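Local structure of xyloglucanase (Paenibacillus pabuli, 2JEP) at residues A[177-182]-A[204-209]; A[193-198]-A[225-230]; A[208-211]-A[216-219]. The protein is a family 5 glycoside hydrolase that probably cleaves the backbone of xyloglucan, a polysaccharide of plant cell walls. One frame throughout, in Å; residues are numbered along the deposited sequence. Where two conformers were deposited one is given.

Contact 1: A[177-182]-A[204-209]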
loop_
_atom_site.group_PDB
_atom_site.type_symbol
_atom_site.label_atom_id
_atom_site.label_comp_id
_atom_site.label_asym_id
_atom_site.label_seq_id
_atom_site.Cartn_x
_atom_site.Cartn_y
_atom_site.Cartn_z
ATOM N N PHE A 177 8.855 5.937 -2.913
ATOM C CA PHE A 177 8.442 6.351 -1.580
ATOM C C PHE A 177 6.936 6.632 -1.601
ATOM O O PHE A 177 6.453 7.325 -2.501
ATOM C CB PHE A 177 9.135 7.634 -1.112
ATOM C CG PHE A 177 10.647 7.601 -1.066
ATOM C CD1 PHE A 177 11.372 6.436 -0.932
ATOM C CD2 PHE A 177 11.350 8.782 -1.101
ATOM C CE1 PHE A 177 12.764 6.474 -0.884
ATOM C CE2 PHE A 177 12.728 8.823 -1.025
ATOM C CZ PHE A 177 13.436 7.663 -0.936
ATOM N N GLU A 178 6.233 6.147 -0.577
ATOM C CA GLU A 178 4.791 6.332 -0.391
ATOM C C GLU A 178 4.605 7.172 0.884
ATOM O O GLU A 178 5.099 6.825 1.958
ATOM C CB GLU A 178 4.126 4.953 -0.247
ATOM C CG GLU A 178 2.665 4.962 0.012
ATOM C CD GLU A 178 2.093 3.579 0.219
ATOM O OE1 GLU A 178 2.870 2.618 0.327
ATOM O OE2 GLU A 178 0.847 3.449 0.262
ATOM N N SER A 179 3.897 8.296 0.724
ATOM C CA SER A 179 3.897 9.325 1.756
ATOM C C SER A 179 3.386 8.872 3.107
ATOM O O SER A 179 3.871 9.315 4.150
ATOM C CB SER A 179 3.059 10.489 1.285
ATOM O OG SER A 179 1.716 10.095 1.037
ATOM N N MET A 180 2.378 8.004 3.057
ATOM C CA MET A 180 1.688 7.528 4.251
ATOM C C MET A 180 0.737 6.447 3.767
ATOM O O MET A 180 0.720 6.135 2.571
ATOM C CB MET A 180 0.980 8.693 4.967
ATOM C CG MET A 180 0.023 9.444 4.083
ATOM S SD MET A 180 -0.211 11.169 4.607
ATOM C CE MET A 180 -1.422 11.725 3.425
ATOM N N ASN A 181 0.012 5.843 4.699
ATOM C CA ASN A 181 -0.786 4.668 4.391
ATOM C C ASN A 181 -2.265 5.026 4.287
ATOM O O ASN A 181 -2.679 5.609 3.270
ATOM C CB ASN A 181 -0.456 3.549 5.404
ATOM C CG ASN A 181 -1.255 2.290 5.181
ATOM O OD1 ASN A 181 -1.383 1.854 4.034
ATOM N ND2 ASN A 181 -1.796 1.706 6.259
ATOM N N GLU A 182 -3.038 4.705 5.317
ATOM C CA GLU A 182 -4.479 4.947 5.367
ATOM C C GLU A 182 -4.731 6.009 6.425
ATOM O O GLU A 182 -4.643 5.747 7.626
ATOM C CB GLU A 182 -5.233 3.666 5.731
ATOM C CG GLU A 182 -5.051 2.575 4.705
ATOM C CD GLU A 182 -5.722 1.252 5.067
ATOM O OE1 GLU A 182 -6.119 1.055 6.247
ATOM O OE2 GLU A 182 -5.841 0.391 4.153
ATOM N N GLN A 204 1.904 17.300 0.280
ATOM C CA GLN A 204 2.737 18.379 -0.306
ATOM C C GLN A 204 4.086 18.495 0.390
ATOM O O GLN A 204 5.125 18.649 -0.245
ATOM C CB GLN A 204 1.982 19.705 -0.263
ATOM C CG GLN A 204 2.699 20.796 -1.056
ATOM C CD GLN A 204 2.741 20.447 -2.533
ATOM O OE1 GLN A 204 1.697 20.427 -3.203
ATOM N NE2 GLN A 204 3.927 20.111 -3.043
ATOM N N ILE A 205 4.062 18.460 1.721
ATOM C CA ILE A 205 5.304 18.479 2.516
ATOM C C ILE A 205 6.209 17.310 2.151
ATOM O O ILE A 205 7.437 17.471 1.974
ATOM C CB ILE A 205 4.973 18.464 4.045
ATOM C CG1 ILE A 205 4.326 19.792 4.454
ATOM C CG2 ILE A 205 6.235 18.226 4.886
ATOM C CD1 ILE A 205 3.536 19.708 5.772
ATOM N N PHE A 206 5.613 16.126 2.059
ATOM C CA PHE A 206 6.369 14.941 1.652
ATOM C C PHE A 206 7.054 15.166 0.310
ATOM O O PHE A 206 8.267 14.946 0.170
ATOM C CB PHE A 206 5.418 13.728 1.627
ATOM C CG PHE A 206 5.871 12.595 0.776
ATOM C CD1 PHE A 206 6.859 11.724 1.203
ATOM C CD2 PHE A 206 5.263 12.340 -0.445
ATOM C CE1 PHE A 206 7.212 10.621 0.410
ATOM C CE2 PHE A 206 5.613 11.261 -1.216
ATOM C CZ PHE A 206 6.599 10.401 -0.796
ATOM N N VAL A 207 6.286 15.555 -0.701
ATOM C CA VAL A 207 6.853 15.696 -2.038
ATOM C C VAL A 207 8.021 16.689 -2.022
ATOM O O VAL A 207 9.121 16.376 -2.471
ATOM C CB VAL A 207 5.773 16.104 -3.073
ATOM C CG1 VAL A 207 6.419 16.533 -4.401
ATOM C CG2 VAL A 207 4.724 14.957 -3.301
ATOM N N ASP A 208 7.776 17.873 -1.488
ATOM C CA ASP A 208 8.797 18.914 -1.552
ATOM C C ASP A 208 10.010 18.579 -0.694
ATOM O O ASP A 208 11.145 18.882 -1.064
ATOM C CB ASP A 208 8.232 20.243 -1.093
ATOM C CG ASP A 208 7.137 20.794 -2.021
ATOM O OD1 ASP A 208 7.092 20.449 -3.205
ATOM O OD2 ASP A 208 6.337 21.617 -1.551
ATOM N N THR A 209 9.784 17.950 0.458
ATOM C CA THR A 209 10.895 17.567 1.310
ATOM C C THR A 209 11.765 16.523 0.633
ATOM O O THR A 209 12.993 16.628 0.625
ATOM C CB THR A 209 10.360 17.031 2.673
ATOM O OG1 THR A 209 9.653 18.074 3.357
ATOM C CG2 THR A 209 11.469 16.525 3.558
#
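Ser-179 lies over one face of the Phe-206 ring: its CB sits 3.6 Å from the ring centroid, 20° off the normal and displaced toward the CD2 side, which meets the definition of a CH-pi contact. Phe-177 meets the same ring from another direction. Its CB lies at the edge, in the ring plane, 3.8 Å from Phe-206 CZ, and Phe-177 O also approaches that edge, 3.5 Å from Phe-206 CZ. The ring reaches this corner because Phe-206 CG is anti to the backbone N (chi1 158°), which sends it from the helix toward the end of the strand. No hydrogen bond crosses the interface; Ser-179 OG is bonded instead to Asn-203 OD1. Trp-161, on helix 150-167, meets Phe-206 edge-to-face and also packs against the ring of Phe-177. Replacing Phe-206 by an alanine would probably open a gap beside Ser-179 CB and Phe-177 CB and leave Trp-161 without its edge-to-face partner. The contact joins the C-terminal end of strand 175-178 to the helix that follows it, the strand-to-helix packing of a beta-alpha unit in a (beta/alpha)8 TIM barrel.

Contact 2: A[193-198]-A[225-230]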
loop_
_atom_site.group_PDB
_atom_site.type_symbol
_atom_site.label_atom_id
_atom_site.label_comp_id
_atom_site.label_asym_id
_atom_site.label_seq_id
_atom_site.Cartn_x
_atom_site.Cartn_y
_atom_site.Cartn_z
ATOM N N SER A 193 -13.686 18.381 5.586
ATOM C CA SER A 193 -12.896 19.125 4.628
ATOM C C SER A 193 -11.622 19.721 5.227
ATOM O O SER A 193 -10.580 19.747 4.549
ATOM C CB SER A 193 -13.715 20.229 3.979
ATOM O OG SER A 193 -14.316 21.053 4.951
ATOM N N ALA A 194 -11.680 20.179 6.476
ATOM C CA ALA A 194 -10.477 20.716 7.120
ATOM C C ALA A 194 -9.437 19.618 7.320
ATOM O O ALA A 194 -8.251 19.826 7.125
ATOM C CB ALA A 194 -10.829 21.363 8.459
ATOM N N TYR A 195 -9.891 18.435 7.724
ATOM C CA TYR A 195 -8.981 17.322 7.880
ATOM C C TYR A 195 -8.390 16.873 6.549
ATOM O O TYR A 195 -7.221 16.492 6.481
ATOM C CB TYR A 195 -9.659 16.150 8.575
ATOM C CG TYR A 195 -10.113 16.395 9.986
ATOM C CD1 TYR A 195 -9.652 17.472 10.729
ATOM C CD2 TYR A 195 -11.025 15.542 10.585
ATOM C CE1 TYR A 195 -10.106 17.684 12.030
ATOM C CE2 TYR A 195 -11.488 15.766 11.877
ATOM C CZ TYR A 195 -11.021 16.821 12.599
ATOM O OH TYR A 195 -11.467 17.038 13.889
ATOM N N TYR A 196 -9.201 16.934 5.484
ATOM C CA TYR A 196 -8.698 16.615 4.153
ATOM C C TYR A 196 -7.592 17.589 3.757
ATOM O O TYR A 196 -6.581 17.196 3.148
ATOM C CB TYR A 196 -9.827 16.568 3.101
ATOM C CG TYR A 196 -9.703 15.460 2.089
ATOM C CD1 TYR A 196 -8.468 15.002 1.619
ATOM C CD2 TYR A 196 -10.843 14.854 1.575
ATOM C CE1 TYR A 196 -8.381 13.966 0.705
ATOM C CE2 TYR A 196 -10.759 13.817 0.660
ATOM C CZ TYR A 196 -9.519 13.371 0.243
ATOM O OH TYR A 196 -9.432 12.290 -0.637
ATOM N N THR A 197 -7.761 18.863 4.132
ATOM C CA THR A 197 -6.707 19.851 3.885
ATOM C C THR A 197 -5.403 19.475 4.592
ATOM O O THR A 197 -4.342 19.571 4.016
ATOM C CB THR A 197 -7.207 21.243 4.252
ATOM O OG1 THR A 197 -8.259 21.545 3.344
ATOM C CG2 THR A 197 -6.094 22.298 4.176
ATOM N N ASN A 198 -5.486 18.995 5.826
ATOM C CA ASN A 198 -4.276 18.516 6.509
ATOM C C ASN A 198 -3.628 17.366 5.742
ATOM O O ASN A 198 -2.440 17.335 5.572
ATOM C CB ASN A 198 -4.575 18.138 7.970
ATOM C CG ASN A 198 -4.952 19.337 8.823
ATOM O OD1 ASN A 198 -4.586 20.487 8.504
ATOM N ND2 ASN A 198 -5.679 19.085 9.903
ATOM N N PRO A 225 -1.675 8.881 -1.277
ATOM C CA PRO A 225 -3.076 8.568 -1.224
ATOM C C PRO A 225 -3.968 9.767 -0.987
ATOM O O PRO A 225 -3.501 10.827 -0.594
ATOM C CB PRO A 225 -3.142 7.668 0.012
ATOM C CG PRO A 225 -2.184 8.356 0.958
ATOM C CD PRO A 225 -1.087 8.915 0.073
ATOM N N GLY A 226 -5.263 9.544 -1.185
ATOM C CA GLY A 226 -6.286 10.393 -0.607
ATOM C C GLY A 226 -6.833 9.801 0.682
ATOM O O GLY A 226 -6.189 8.997 1.348
ATOM N N TRP A 227 -8.022 10.243 1.059
ATOM C CA TRP A 227 -8.618 9.940 2.352
ATOM C C TRP A 227 -8.858 8.445 2.543
ATOM O O TRP A 227 -9.631 7.834 1.796
ATOM C CB TRP A 227 -9.953 10.676 2.451
ATOM C CG TRP A 227 -10.632 10.597 3.769
ATOM C CD1 TRP A 227 -11.609 9.730 4.152
ATOM C CD2 TRP A 227 -10.439 11.493 4.867
ATOM N NE1 TRP A 227 -12.031 10.025 5.418
ATOM C CE2 TRP A 227 -11.324 11.099 5.890
ATOM C CE3 TRP A 227 -9.600 12.596 5.087
ATOM C CZ2 TRP A 227 -11.407 11.761 7.105
ATOM C CZ3 TRP A 227 -9.680 13.254 6.286
ATOM C CH2 TRP A 227 -10.574 12.836 7.288
ATOM N N ASN A 228 -8.205 7.877 3.557
ATOM C CA ASN A 228 -8.398 6.468 3.929
ATOM C C ASN A 228 -8.204 5.508 2.764
ATOM O O ASN A 228 -8.786 4.428 2.769
ATOM C CB ASN A 228 -9.750 6.209 4.583
ATOM C CG ASN A 228 -9.728 4.966 5.422
ATOM O OD1 ASN A 228 -8.664 4.563 5.935
ATOM N ND2 ASN A 228 -10.897 4.366 5.608
ATOM N N THR A 229 -7.363 5.871 1.806
ATOM C CA THR A 229 -7.131 5.070 0.593
ATOM C C THR A 229 -8.448 4.657 -0.095
ATOM O O THR A 229 -8.512 3.645 -0.784
ATOM C CB THR A 229 -6.188 3.878 0.801
ATOM O OG1 THR A 229 -6.729 2.963 1.745
ATOM C CG2 THR A 229 -4.797 4.331 1.230
ATOM N N ASN A 230 -9.476 5.491 0.073
ATOM C CA ASN A 230 -10.815 5.165 -0.419
ATOM C C ASN A 230 -11.019 5.752 -1.816
ATOM O O ASN A 230 -10.932 6.981 -1.999
ATOM C CB ASN A 230 -11.831 5.748 0.569
ATOM C CG ASN A 230 -13.254 5.480 0.197
ATOM O OD1 ASN A 230 -13.793 6.061 -0.709
ATOM N ND2 ASN A 230 -13.878 4.606 0.947
#
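In this TIM barrel the loop after strand 222-225 rests on the first turn of helix 193-211, where Tyr-196 and Trp-227 meet by both a polar bond and ring packing. Trp-227 N donates to Tyr-196 OH over 3.0 Å with an N-H...O angle of 168°, an almost straight bond. The same hydroxyl is bonded to the carbonyl O of Tyr-233, so the phenol links the loop to helix 231-235 as well. Tyr-196 holds this position with chi1 at -140°, well off the exact anti position. The hydroxyl also lies 3.7 Å from Gly-226 CA; a CB on that residue would lie about 2.8 Å from Tyr-196 OH, a clash that any side chain would bring.

Over one face of the phenol lies Trp-227 CB, 3.5 Å from Tyr-196 CZ. The indole then continues across the same tyrosine at a slant: its six-membered ring and the Tyr-196 ring have centroids 5.5 Å apart and planes at 45°. The far rim of the indole ends against Tyr-195, whose CB touches Trp-227 CH2 at 3.7 Å near the indole plane. Phe-184 packs on the tryptophan too. Further along, Asn-230 N bonds back to Trp-227 O at 2.9 Å, and Asn-230 OD1 caps Tyr-233 N, an N-cap for helix 231-235. The contact thus belongs to a beta-alpha loop at the C-terminal end of the barrel strands, the end at which TIM-barrel active sites lie.

Contact 3: A[208-211]-A[216-219]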
loop_
_atom_site.group_PDB
_atom_site.type_symbol
_atom_site.label_atom_id
_atom_site.label_comp_id
_atom_site.label_asym_id
_atom_site.label_seq_id
_atom_site.Cartn_x
_atom_site.Cartn_y
_atom_site.Cartn_z
ATOM N N ASP A 208 7.776 17.873 -1.488
ATOM C CA ASP A 208 8.797 18.914 -1.552
ATOM C C ASP A 208 10.010 18.579 -0.694
ATOM O O ASP A 208 11.145 18.882 -1.064
ATOM C CB ASP A 208 8.232 20.243 -1.093
ATOM C CG ASP A 208 7.137 20.794 -2.021
ATOM O OD1 ASP A 208 7.092 20.449 -3.205
ATOM O OD2 ASP A 208 6.337 21.617 -1.551
ATOM N N THR A 209 9.784 17.950 0.458
ATOM C CA THR A 209 10.895 17.567 1.310
ATOM C C THR A 209 11.765 16.523 0.633
ATOM O O THR A 209 12.993 16.628 0.625
ATOM C CB THR A 209 10.360 17.031 2.673
ATOM O OG1 THR A 209 9.653 18.074 3.357
ATOM C CG2 THR A 209 11.469 16.525 3.558
ATOM N N VAL A 210 11.136 15.493 0.077
ATOM C CA VAL A 210 11.907 14.447 -0.592
ATOM C C VAL A 210 12.717 15.024 -1.744
ATOM O O VAL A 210 13.896 14.673 -1.916
ATOM C CB VAL A 210 10.979 13.306 -1.076
ATOM C CG1 VAL A 210 11.711 12.390 -2.065
ATOM C CG2 VAL A 210 10.442 12.545 0.134
ATOM N N ARG A 211 12.104 15.885 -2.552
ATOM C CA ARG A 211 12.812 16.390 -3.722
ATOM C C ARG A 211 14.068 17.162 -3.331
ATOM O O ARG A 211 15.028 17.171 -4.082
ATOM C CB ARG A 211 11.921 17.314 -4.551
ATOM C CG ARG A 211 10.715 16.682 -5.210
ATOM C CD ARG A 211 10.994 15.410 -5.927
ATOM N NE ARG A 211 9.840 14.928 -6.647
ATOM C CZ ARG A 211 9.745 13.703 -7.131
ATOM N NH1 ARG A 211 10.708 12.818 -6.898
ATOM N NH2 ARG A 211 8.663 13.367 -7.811
ATOM N N ASN A 216 18.986 10.704 -6.229
ATOM C CA ASN A 216 17.912 10.461 -7.164
ATOM C C ASN A 216 16.539 10.829 -6.569
ATOM O O ASN A 216 15.520 10.602 -7.218
ATOM C CB ASN A 216 17.922 8.985 -7.566
ATOM C CG ASN A 216 16.995 8.684 -8.723
ATOM O OD1 ASN A 216 16.989 9.394 -9.729
ATOM N ND2 ASN A 216 16.170 7.643 -8.580
ATOM N N ASN A 217 16.501 11.383 -5.360
ATOM C CA ASN A 217 15.205 11.696 -4.753
ATOM C C ASN A 217 14.460 12.807 -5.469
ATOM O O ASN A 217 13.246 12.897 -5.367
ATOM C CB ASN A 217 15.383 12.060 -3.297
ATOM C CG ASN A 217 15.798 10.869 -2.463
ATOM O OD1 ASN A 217 15.511 9.724 -2.828
ATOM N ND2 ASN A 217 16.465 11.122 -1.352
ATOM N N ASN A 218 15.168 13.658 -6.205
ATOM C CA ASN A 218 14.498 14.685 -6.955
ATOM C C ASN A 218 13.818 14.157 -8.212
ATOM O O ASN A 218 13.018 14.870 -8.819
ATOM C CB ASN A 218 15.432 15.872 -7.226
ATOM C CG ASN A 218 16.514 15.562 -8.210
ATOM O OD1 ASN A 218 16.749 14.426 -8.551
ATOM N ND2 ASN A 218 17.192 16.610 -8.685
ATOM N N ALA A 219 14.090 12.891 -8.566
ATOM C CA ALA A 219 13.555 12.314 -9.797
ATOM C C ALA A 219 12.654 11.110 -9.622
ATOM O O ALA A 219 11.934 10.752 -10.540
ATOM C CB ALA A 219 14.712 11.943 -10.744
#
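A bend at chi2 (-47°), with CG anti to the carbonyl carbon, turns the chain of Arg-211 so that its guanidinium meets the backbone of Asn-217. Arg-211 NH1 donates to Asn-217 O over 3.0 Å at an N-H...O angle of 159°. The oxygen lies only 2° out of the guanidinium plane, an edge-on approach, although the donor is tilted from the carbonyl plane. Asn-218 O lies over one face of the group, 3.9 Å from Arg-211 CZ. NH1 is also bonded to Arg-220 O, while NH2 forms a salt bridge with Asp-245, so both ends of the guanidinium are held and its charge is probably balanced.

Beside the arginine, Val-210 and Asn-217 cross at about a right angle, with Val-210 CG1 3.9 Å from Asn-217 CB. The latter atom also lies 3.3 Å from Val-210 O. The buried Asn-217 amide is satisfied elsewhere: ND2 by Thr-213 OG1 and Ala-165 O, OD1 by Arg-220 NE. Asn-218 closes on the last helical residue, its CB 3.4 Å from Arg-211 O. Ala-219 N bonds to Asn-216 O at 3.0 Å, and the backbone torsions of Asn-217 and Asn-218 fit a type I beta turn. Here helix 193-211 ends and the chain doubles back into strand 222-225, an alpha-to-beta loop at the N-terminal end of the barrel strands in a TIM barrel.

How the contacts relate
From the N terminus, strand 175-178 comes first, and contact 1 closes the loop that runs from its end to the late turns of helix 193-211. Contact 2 starts within that loop, at the helix's first turn, and ends beyond it, after strand 222-225, so the two cross. Contact 3 begins at Asp-208 and Thr-209, where the second segment of contact 1 ends, and falls within the span of contact 2. Contacts 1 and 2 touch through Ser-179 OG and Pro-225 CD; contacts 1 and 3 through Phe-177 and Val-210. Contacts 2 and 3, centres about 23 Å apart, tie opposite ends of helix 193-211 to the loops after and before strand 222-225, while contact 1 ties the helix to strand 175-178.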